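Local coordinates for protein malate dehydrogenase (Aeropyrum pernix, PDB 2D4A) that catalyses the reversible oxidation of (S)-malate to oxaloacetate with either NAD or NADP as coenzyme, and works as a homotetramer, at residues B[17-21]-B[46-52]; B[148-153]-B[202-206]. One frame throughout, in Å; residues are numbered along the deposited sequence.

Contact 1 (B[17-21]-B[46-52]); sequences MLMMR and AAAELGV
Met-19 carries most of the apolar packing between helix 9-21 and the C-terminal end of helix 35-50. Its chain leaves with CG anti to the backbone N (chi1 172°) and then bends at both following torsions, which turns the thioether across the face of helix 35-50. CG rests against Ala-47 CB at 3.9 Å, while the terminal CE touches two methyl groups, 3.9 Å from Ala-46 CB and 3.8 Å from Leu-50 CD1. Met-19 SD lies 4.2 Å from Val-52 CG2. The side chains of Met-19 and Leu-50 meet at about a right angle, and the same CD1 also receives Met-20, whose SD approaches it to 3.9 Å. Met-20 starts out facing away from helix 35-50; the bends in its chain bring the sulfur back.

A second kind of contact pairs side chain with backbone. Val-52 follows Gly-51, the residue of positive phi at which the chain leaves helix 35-50, and turns back toward Met-19, placing CG1 3.3 Å from Met-19 O.

The short axes approach to 10.5 Å and run roughly parallel, 30° apart, a spacing spanned by thioether chains on one side and by Leu-50, Val-52 and two alanines on the other. Replacing Met-19 with an alanine would probably open a gap in front of Ala-46 and Ala-47 and leave Leu-50 CD1 with Met-20 SD as its remaining close partner on residues 17-21. Met-20 also packs on Met-20 of the second subunit, placing this pair at a subunit interface. Both helices follow strands of the parallel sheet (2-5 and 26-29) in the Rossmann-type NAD-binding domain and pack side by side there. With 242 Å² buried and every side-chain pair apolar, the chemistry implies association by shape and dispersion, without directional polar bonds between the segments.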
loop_
_atom_site.group_PDB
_atom_site.type_symbol
_atom_site.label_atom_id
_atom_site.label_comp_id
_atom_site.label_asym_id
_atom_site.label_seq_id
_atom_site.Cartn_x
_atom_site.Cartn_y
_atom_site.Cartn_z
ATOM N N MET B 17 -2.501 -6.075 11.222
ATOM C CA MET B 17 -2.585 -4.857 10.429
ATOM C C MET B 17 -1.247 -4.117 10.333
ATOM O O MET B 17 -0.935 -3.533 9.294
ATOM C CB MET B 17 -3.702 -3.960 10.985
ATOM C CG MET B 17 -5.093 -4.579 10.829
ATOM S SD MET B 17 -6.420 -3.515 11.445
ATOM C CE MET B 17 -7.659 -4.717 11.900
ATOM N N LEU B 18 -0.451 -4.166 11.401
ATOM C CA LEU B 18 0.867 -3.521 11.421
ATOM C C LEU B 18 1.848 -4.252 10.511
ATOM O O LEU B 18 2.701 -3.634 9.888
ATOM C CB LEU B 18 1.427 -3.476 12.847
ATOM C CG LEU B 18 0.960 -2.281 13.681
ATOM C CD1 LEU B 18 1.443 -2.386 15.114
ATOM C CD2 LEU B 18 1.463 -1.015 13.016
ATOM N N MET B 19 1.729 -5.572 10.450
ATOM C CA MET B 19 2.592 -6.367 9.590
ATOM C C MET B 19 2.280 -6.001 8.127
ATOM O O MET B 19 3.179 -5.919 7.292
ATOM C CB MET B 19 2.354 -7.861 9.864
ATOM C CG MET B 19 3.037 -8.838 8.904
ATOM S SD MET B 19 2.187 -9.016 7.309
ATOM C CE MET B 19 0.879 -10.145 7.772
ATOM N N MET B 20 1.004 -5.768 7.829
ATOM C CA MET B 20 0.577 -5.389 6.486
ATOM C C MET B 20 1.323 -4.131 6.049
ATOM O O MET B 20 1.988 -4.130 5.025
ATOM C CB MET B 20 -0.929 -5.099 6.465
ATOM C CG MET B 20 -1.862 -6.275 6.769
ATOM S SD MET B 20 -1.924 -7.486 5.449
ATOM C CE MET B 20 -2.461 -6.480 4.056
ATOM N N ARG B 21 1.212 -3.069 6.840
ATOM C CA ARG B 21 1.857 -1.790 6.547
ATOM C C ARG B 21 3.393 -1.765 6.659
ATOM O O ARG B 21 4.016 -0.798 6.235
ATOM C CB ARG B 21 1.286 -0.712 7.468
ATOM C CG ARG B 21 -0.187 -0.400 7.254
ATOM C CD ARG B 21 -0.372 0.511 6.058
ATOM N NE ARG B 21 -1.773 0.699 5.675
ATOM C CZ ARG B 21 -2.626 1.511 6.289
ATOM N NH1 ARG B 21 -2.232 2.228 7.336
ATOM N NH2 ARG B 21 -3.870 1.612 5.843
ATOM N N ALA B 46 3.329 -15.442 7.584
ATOM C CA ALA B 46 2.398 -14.620 6.804
ATOM C C ALA B 46 3.154 -13.495 6.103
ATOM O O ALA B 46 2.893 -13.186 4.941
ATOM C CB ALA B 46 1.317 -14.039 7.717
ATOM N N ALA B 47 4.090 -12.881 6.821
ATOM C CA ALA B 47 4.894 -11.816 6.245
ATOM C C ALA B 47 5.777 -12.406 5.140
ATOM O O ALA B 47 6.096 -11.733 4.163
ATOM C CB ALA B 47 5.753 -11.158 7.317
ATOM N N ALA B 48 6.154 -13.673 5.288
ATOM C CA ALA B 48 6.986 -14.336 4.296
ATOM C C ALA B 48 6.222 -14.596 2.989
ATOM O O ALA B 48 6.829 -14.674 1.926
ATOM C CB ALA B 48 7.542 -15.647 4.859
ATOM N N GLU B 49 4.901 -14.731 3.061
ATOM C CA GLU B 49 4.107 -14.961 1.858
ATOM C C GLU B 49 3.866 -13.624 1.154
ATOM O O GLU B 49 3.909 -13.534 -0.074
ATOM C CB GLU B 49 2.752 -15.585 2.210
ATOM C CG GLU B 49 2.828 -16.850 3.058
ATOM C CD GLU B 49 1.465 -17.446 3.362
ATOM O OE1 GLU B 49 0.911 -18.156 2.498
ATOM O OE2 GLU B 49 0.941 -17.194 4.467
ATOM N N LEU B 50 3.618 -12.590 1.955
ATOM C CA LEU B 50 3.345 -11.237 1.463
ATOM C C LEU B 50 4.601 -10.461 1.045
ATOM O O LEU B 50 4.509 -9.431 0.368
ATOM C CB LEU B 50 2.580 -10.448 2.534
ATOM C CG LEU B 50 1.172 -10.932 2.900
ATOM C CD1 LEU B 50 0.605 -10.055 4.018
ATOM C CD2 LEU B 50 0.258 -10.872 1.678
ATOM N N GLY B 51 5.759 -10.966 1.463
ATOM C CA GLY B 51 7.024 -10.339 1.129
ATOM C C GLY B 51 7.421 -9.158 1.996
ATOM O O GLY B 51 8.150 -8.279 1.541
ATOM N N VAL B 52 6.828 -9.212 3.153
ATOM C CA VAL B 52 7.037 -8.062 4.025
ATOM C C VAL B 52 8.238 -8.357 4.910
ATOM O O VAL B 52 8.142 -8.998 5.954
ATOM C CB VAL B 52 5.786 -7.754 4.923
ATOM C CG1 VAL B 52 5.930 -6.369 5.611
ATOM C CG2 VAL B 52 4.507 -7.826 4.075
#

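Contact 2 (B[148-153]-B[202-206]); sequences RMAYYI and VVSET
Arg-148 meets Thr-206 in two ways, directly through its stem and by way of a water at its head. CB lies 4.1 Å from Thr-206 CG2, and the chain then runs extended from CG to NE. At the far end NH1 donates to water 1 over 2.8 Å, with the water in the guanidinium plane; the water in turn donates to Thr-206 O.

Met-149 follows, with bends at chi2 and chi3 that bring CE against the second helix. This methyl packs on Val-203 CG2 at 3.9 Å and also lies beside Val-202 O and Thr-206 OG1. That hydroxyl is already engaged within its own helix: Thr-206 OG1 donates to Val-202 O at 2.7 Å, tilted 30° from the carbonyl plane, while Thr-206 N reaches the same oxygen from the opposite face. Two donors grip one carbonyl, and the bond from OG1 gives the hydroxyl hydrogen a definite direction.

Tyr-152 offers its ring to Glu-205. Glu-205 CB stands over the centre of one face, 3.5 Å from the ring centroid and only 6° off the normal, a CH-pi contact; Tyr-151 CD1 covers the opposite face toward the rim. Thr-206 OG1 lies at the ring edge, and Tyr-152 CB lies 3.5 Å from Val-202 CG1. Ile-153 closes the row more loosely, its CG1 4.4 Å from Val-202 CG1.

The short helix axes come within 8.9 Å at 133°, so helices 142-157 and 196-207 cross at a steep antiparallel slant. Met-149 and Ile-153 also pack on strand 164-169. The arrangement belongs to the alpha/beta C-terminal domain of the LDH/MDH superfamily, where Arg-148 is, by similarity, a substrate-binding residue close to the probable proton acceptor His-172.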
loop_
_atom_site.group_PDB
_atom_site.type_symbol
_atom_site.label_atom_id
_atom_site.label_comp_id
_atom_site.label_asym_id
_atom_site.label_seq_id
_atom_site.Cartn_x
_atom_site.Cartn_y
_atom_site.Cartn_z
ATOM N N ARG B 148 -16.928 5.711 13.649
ATOM C CA ARG B 148 -18.237 5.068 13.806
ATOM C C ARG B 148 -19.351 6.081 13.506
ATOM O O ARG B 148 -20.348 5.765 12.852
ATOM C CB ARG B 148 -18.395 4.502 15.232
ATOM C CG ARG B 148 -17.677 3.175 15.475
ATOM C CD ARG B 148 -17.723 2.804 16.947
ATOM N NE ARG B 148 -17.202 1.467 17.246
ATOM C CZ ARG B 148 -16.887 1.048 18.474
ATOM N NH1 ARG B 148 -17.036 1.855 19.508
ATOM N NH2 ARG B 148 -16.429 -0.177 18.682
ATOM N N MET B 149 -19.168 7.303 13.991
ATOM C CA MET B 149 -20.126 8.367 13.758
ATOM C C MET B 149 -20.204 8.562 12.254
ATOM O O MET B 149 -21.289 8.590 11.674
ATOM C CB MET B 149 -19.636 9.648 14.420
ATOM C CG MET B 149 -20.466 10.868 14.107
ATOM S SD MET B 149 -21.317 11.460 15.570
ATOM C CE MET B 149 -22.680 10.296 15.633
ATOM N N ALA B 150 -19.035 8.680 11.629
ATOM C CA ALA B 150 -18.924 8.872 10.186
ATOM C C ALA B 150 -19.575 7.733 9.405
ATOM O O ALA B 150 -20.223 7.955 8.380
ATOM C CB ALA B 150 -17.462 8.995 9.801
ATOM N N TYR B 151 -19.393 6.515 9.905
ATOM C CA TYR B 151 -19.947 5.315 9.289
ATOM C C TYR B 151 -21.477 5.320 9.301
ATOM O O TYR B 151 -22.124 5.032 8.282
ATOM C CB TYR B 151 -19.406 4.079 10.016
ATOM C CG TYR B 151 -20.021 2.770 9.576
ATOM C CD1 TYR B 151 -21.191 2.290 10.177
ATOM C CD2 TYR B 151 -19.455 2.022 8.536
ATOM C CE1 TYR B 151 -21.777 1.105 9.753
ATOM C CE2 TYR B 151 -20.041 0.833 8.106
ATOM C CZ TYR B 151 -21.197 0.388 8.720
ATOM O OH TYR B 151 -21.797 -0.764 8.292
ATOM N N TYR B 152 -22.059 5.658 10.448
ATOM C CA TYR B 152 -23.513 5.695 10.558
ATOM C C TYR B 152 -24.122 6.810 9.715
ATOM O O TYR B 152 -25.135 6.596 9.057
ATOM C CB TYR B 152 -23.936 5.797 12.034
ATOM C CG TYR B 152 -23.686 4.504 12.772
ATOM C CD1 TYR B 152 -24.275 3.322 12.336
ATOM C CD2 TYR B 152 -22.784 4.436 13.828
ATOM C CE1 TYR B 152 -23.965 2.101 12.921
ATOM C CE2 TYR B 152 -22.463 3.214 14.427
ATOM C CZ TYR B 152 -23.052 2.051 13.964
ATOM O OH TYR B 152 -22.704 0.827 14.500
ATOM N N ILE B 153 -23.499 7.986 9.717
ATOM C CA ILE B 153 -23.992 9.108 8.913
ATOM C C ILE B 153 -23.943 8.695 7.452
ATOM O O ILE B 153 -24.816 9.036 6.654
ATOM C CB ILE B 153 -23.108 10.350 9.072
ATOM C CG1 ILE B 153 -23.310 10.962 10.454
ATOM C CG2 ILE B 153 -23.414 11.351 7.968
ATOM C CD1 ILE B 153 -22.386 12.126 10.741
ATOM N N VAL B 202 -28.044 8.561 15.058
ATOM C CA VAL B 202 -26.673 8.160 14.765
ATOM C C VAL B 202 -25.783 8.266 16.018
ATOM O O VAL B 202 -24.836 7.491 16.180
ATOM C CB VAL B 202 -26.070 9.000 13.596
ATOM C CG1 VAL B 202 -26.337 8.311 12.274
ATOM C CG2 VAL B 202 -26.686 10.378 13.564
ATOM N N VAL B 203 -26.095 9.211 16.906
ATOM C CA VAL B 203 -25.324 9.370 18.144
ATOM C C VAL B 203 -25.582 8.158 19.042
ATOM O O VAL B 203 -24.714 7.761 19.821
ATOM C CB VAL B 203 -25.700 10.685 18.913
ATOM C CG1 VAL B 203 -24.976 10.740 20.251
ATOM C CG2 VAL B 203 -25.317 11.910 18.084
ATOM N N SER B 204 -26.773 7.571 18.937
ATOM C CA SER B 204 -27.100 6.387 19.731
ATOM C C SER B 204 -26.327 5.195 19.180
ATOM O O SER B 204 -25.676 4.458 19.929
ATOM C CB SER B 204 -28.599 6.084 19.682
ATOM O OG SER B 204 -29.330 6.996 20.483
ATOM N N GLU B 205 -26.411 5.016 17.861
ATOM C CA GLU B 205 -25.713 3.929 17.177
ATOM C C GLU B 205 -24.228 3.955 17.513
ATOM O O GLU B 205 -23.602 2.912 17.674
ATOM C CB GLU B 205 -25.860 4.057 15.657
ATOM C CG GLU B 205 -27.266 3.875 15.118
ATOM C CD GLU B 205 -27.827 2.475 15.321
ATOM O OE1 GLU B 205 -28.916 2.194 14.769
ATOM O OE2 GLU B 205 -27.194 1.654 16.026
ATOM N N THR B 206 -23.680 5.165 17.605
ATOM C CA THR B 206 -22.265 5.371 17.893
ATOM C C THR B 206 -21.898 5.074 19.344
ATOM O O THR B 206 -20.972 4.305 19.617
ATOM C CB THR B 206 -21.847 6.813 17.560
ATOM O OG1 THR B 206 -22.141 7.084 16.185
ATOM C CG2 THR B 206 -20.364 7.006 17.801
HETATM O O HOH W 1 -17.897 4.534 19.812
#

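In the fold
Contact 1 and contact 2 lie in different family domains, the NAD-binding and the alpha/beta C-terminal ones, with centres 32 Å apart and nearest atoms about 12 Å apart. Their relation to the active site differs. In contact 2 the Arg-148 side chain is about 5 Å from that of His-172, the probable proton acceptor, and about 8 Å from that of Asn-117, a probable substrate-binding residue, whereas in contact 1 the Met-19 side chain is about 12 Å from Gly-11, a probable coenzyme-binding residue at the start of helix 9-21. Both reach the second subunit: residues 17-21 meet its Val-16, Met-20 and Leu-50, and Tyr-151 makes an edge-to-face ring contact with its His-45.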